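Local coordinates for protein collectin placenta 1 (PDB 2OX9) that is a scavenger receptor C-type lectin that binds Lewis(x), a galactose- and fucose-containing glycan, through its calcium-bearing carbohydrate-recognition domain, at residues E22-E27 and N124-E129. Numbering follows the deposited sequence.
With CA (calcium ion), chain L.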
loop_
_atom_site.group_PDB
_atom_site.type_symbol
_atom_site.label_atom_id
_atom_site.label_comp_id
_atom_site.label_asym_id
_atom_site.label_seq_id
_atom_site.Cartn_x
_atom_site.Cartn_y
_atom_site.Cartn_z
ATOM N N GLU A 22 -7.958 2.058 11.000
ATOM C CA GLU A 22 -9.150 1.800 10.206
ATOM C C GLU A 22 -8.868 0.635 9.264
ATOM O O GLU A 22 -7.745 0.480 8.785
ATOM C CB GLU A 22 -9.534 3.036 9.377
ATOM C CG GLU A 22 -10.027 4.251 10.174
ATOM C CD GLU A 22 -8.898 5.139 10.683
ATOM O OE1 GLU A 22 -7.717 4.744 10.565
ATOM O OE2 GLU A 22 -9.197 6.237 11.207
ATOM N N LYS A 23 -9.887 -0.182 9.012
ATOM C CA LYS A 23 -9.776 -1.326 8.104
ATOM C C LYS A 23 -10.807 -1.092 7.001
ATOM O O LYS A 23 -11.992 -0.917 7.297
ATOM C CB LYS A 23 -10.091 -2.635 8.840
ATOM C CG LYS A 23 -9.220 -2.916 10.067
ATOM C CD LYS A 23 -9.454 -4.335 10.592
ATOM C CE LYS A 23 -8.805 -4.565 11.954
ATOM N NZ LYS A 23 -7.331 -4.331 11.951
ATOM N N GLU A 24 -10.372 -1.090 5.741
ATOM C CA GLU A 24 -11.284 -0.832 4.619
ATOM C C GLU A 24 -10.878 -1.534 3.315
ATOM O O GLU A 24 -9.753 -2.013 3.182
ATOM C CB GLU A 24 -11.335 0.672 4.345
ATOM C CG GLU A 24 -11.565 1.556 5.563
ATOM C CD GLU A 24 -13.005 1.556 6.031
ATOM O OE1 GLU A 24 -13.897 1.857 5.211
ATOM O OE2 GLU A 24 -13.246 1.270 7.222
ATOM N N ILE A 25 -11.794 -1.587 2.352
ATOM C CA ILE A 25 -11.471 -2.189 1.063
ATOM C C ILE A 25 -10.550 -1.178 0.391
ATOM O O ILE A 25 -10.481 -0.027 0.832
ATOM C CB ILE A 25 -12.725 -2.409 0.179
ATOM C CG1 ILE A 25 -13.425 -1.079 -0.102
ATOM C CG2 ILE A 25 -13.670 -3.371 0.858
ATOM C CD1 ILE A 25 -14.643 -1.225 -1.016
ATOM N N PHE A 26 -9.866 -1.585 -0.676
ATOM C CA PHE A 26 -8.926 -0.689 -1.350
ATOM C C PHE A 26 -9.446 0.690 -1.721
ATOM O O PHE A 26 -8.834 1.694 -1.365
ATOM C CB PHE A 26 -8.361 -1.328 -2.615
ATOM C CG PHE A 26 -7.221 -0.548 -3.229
ATOM C CD1 PHE A 26 -5.929 -0.647 -2.702
ATOM C CD2 PHE A 26 -7.431 0.277 -4.327
ATOM C CE1 PHE A 26 -4.865 0.059 -3.259
ATOM C CE2 PHE A 26 -6.370 0.995 -4.897
ATOM C CZ PHE A 26 -5.082 0.882 -4.359
ATOM N N GLU A 27 -10.561 0.746 -2.446
ATOM C CA GLU A 27 -11.112 2.029 -2.878
ATOM C C GLU A 27 -11.508 2.943 -1.734
ATOM O O GLU A 27 -11.432 4.171 -1.852
ATOM C CB GLU A 27 -12.309 1.826 -3.819
ATOM C CG GLU A 27 -13.499 1.104 -3.218
ATOM C CD GLU A 27 -14.770 1.304 -4.037
ATOM O OE1 GLU A 27 -14.768 0.987 -5.246
ATOM O OE2 GLU A 27 -15.775 1.780 -3.466
ATOM N N ASN A 124 -8.475 -4.475 4.671
ATOM C CA ASN A 124 -7.120 -4.351 5.225
ATOM C C ASN A 124 -6.902 -2.993 5.891
ATOM O O ASN A 124 -7.687 -2.074 5.700
ATOM C CB ASN A 124 -6.079 -4.453 4.106
ATOM C CG ASN A 124 -5.822 -5.872 3.666
ATOM O OD1 ASN A 124 -5.433 -6.119 2.523
ATOM N ND2 ASN A 124 -6.012 -6.813 4.575
ATOM N N ASN A 125 -5.834 -2.879 6.680
ATOM C CA ASN A 125 -5.485 -1.592 7.271
ATOM C C ASN A 125 -4.777 -0.925 6.096
ATOM O O ASN A 125 -4.707 -1.506 5.006
ATOM C CB ASN A 125 -4.511 -1.749 8.445
ATOM C CG ASN A 125 -5.203 -2.163 9.722
ATOM O OD1 ASN A 125 -5.761 -3.249 9.808
ATOM N ND2 ASN A 125 -5.177 -1.291 10.723
ATOM N N PHE A 126 -4.254 0.279 6.290
ATOM C CA PHE A 126 -3.588 0.948 5.190
ATOM C C PHE A 126 -2.594 2.001 5.655
ATOM O O PHE A 126 -2.475 2.281 6.851
ATOM C CB PHE A 126 -4.639 1.582 4.256
ATOM C CG PHE A 126 -5.578 2.532 4.946
ATOM C CD1 PHE A 126 -5.263 3.881 5.074
ATOM C CD2 PHE A 126 -6.795 2.079 5.457
ATOM C CE1 PHE A 126 -6.152 4.768 5.699
ATOM C CE2 PHE A 126 -7.684 2.951 6.079
ATOM C CZ PHE A 126 -7.362 4.301 6.199
ATOM N N ILE A 127 -1.876 2.582 4.702
ATOM C CA ILE A 127 -0.883 3.596 5.033
ATOM C C ILE A 127 -1.011 4.796 4.103
ATOM O O ILE A 127 -0.983 4.636 2.888
ATOM C CB ILE A 127 0.555 3.047 4.873
ATOM C CG1 ILE A 127 0.724 1.753 5.676
ATOM C CG2 ILE A 127 1.563 4.100 5.343
ATOM C CD1 ILE A 127 2.014 1.040 5.374
ATOM N N CYS A 128 -1.146 5.988 4.677
ATOM C CA CYS A 128 -1.231 7.210 3.888
ATOM C C CYS A 128 0.111 7.921 3.937
ATOM O O CYS A 128 0.851 7.815 4.922
ATOM C CB CYS A 128 -2.284 8.177 4.427
ATOM S SG CYS A 128 -4.007 7.606 4.501
ATOM N N GLU A 129 0.416 8.662 2.878
ATOM C CA GLU A 129 1.666 9.389 2.806
ATOM C C GLU A 129 1.444 10.799 2.259
ATOM O O GLU A 129 0.629 11.017 1.358
ATOM C CB GLU A 129 2.662 8.636 1.914
ATOM C CG GLU A 129 3.935 9.414 1.624
ATOM C CD GLU A 129 4.918 8.667 0.731
ATOM O OE1 GLU A 129 4.507 7.754 -0.021
ATOM O OE2 GLU A 129 6.110 9.009 0.772
HETATM CA CA CA L . 7.101 7.374 -0.792
HETATM O O HOH W 1 -5.440 -2.306 13.538
HETATM O O HOH W 2 8.670 8.969 -0.795
HETATM O O HOH W 3 6.241 8.625 -2.615
#
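E24 O takes two N-H donors, N124 N at 3.1 Å and the indole NE1 of W63. The bond from N124 N is nearly straight, 169° at the hydrogen, but the donor sits above the carbonyl plane and not on a lone pair. E24 N returns a bond to N124 O at 2.9 Å, and this reciprocal pair defines a single antiparallel hydrogen-bonded bridge. In this C-type lectin fold the bridge joins the segment leading into helix 26-35, with I25 as its N-cap residue, to the chain entering the last strand. Next to it, N125 CA approaches E22 O at 3.4 Å in an almost linear C-H...O contact (165°), while S20 OG hydrogen-bonds to both E22 O and F126 N. K23 runs extended as far as CE and then bends (chi4 -58°), which brings NZ to N125 OD1 at 2.9 Å, in the carbonyl plane and on a lone pair. A water accepts from N125 ND2 and, weakly, from K23 NZ, while S20 O takes ND2 and so helps fix the flip of the amide. F126 CE2 has E22 CB at 3.8 Å and E24 CG at 4.2 Å; the E24 side chain runs alongside, its carboxylate nearly perpendicular to the ring. F32 meets that ring edge-to-face, and C128 SG of the C33-C128 disulfide lies in plane at its edge. Farther along the strand, E129 joins F42 O, N44 OD1, E48 OE1 and two waters round a calcium ion, which its carboxylate grips through both oxygens, OE1 at 2.7 Å and OE2 at 2.5 Å.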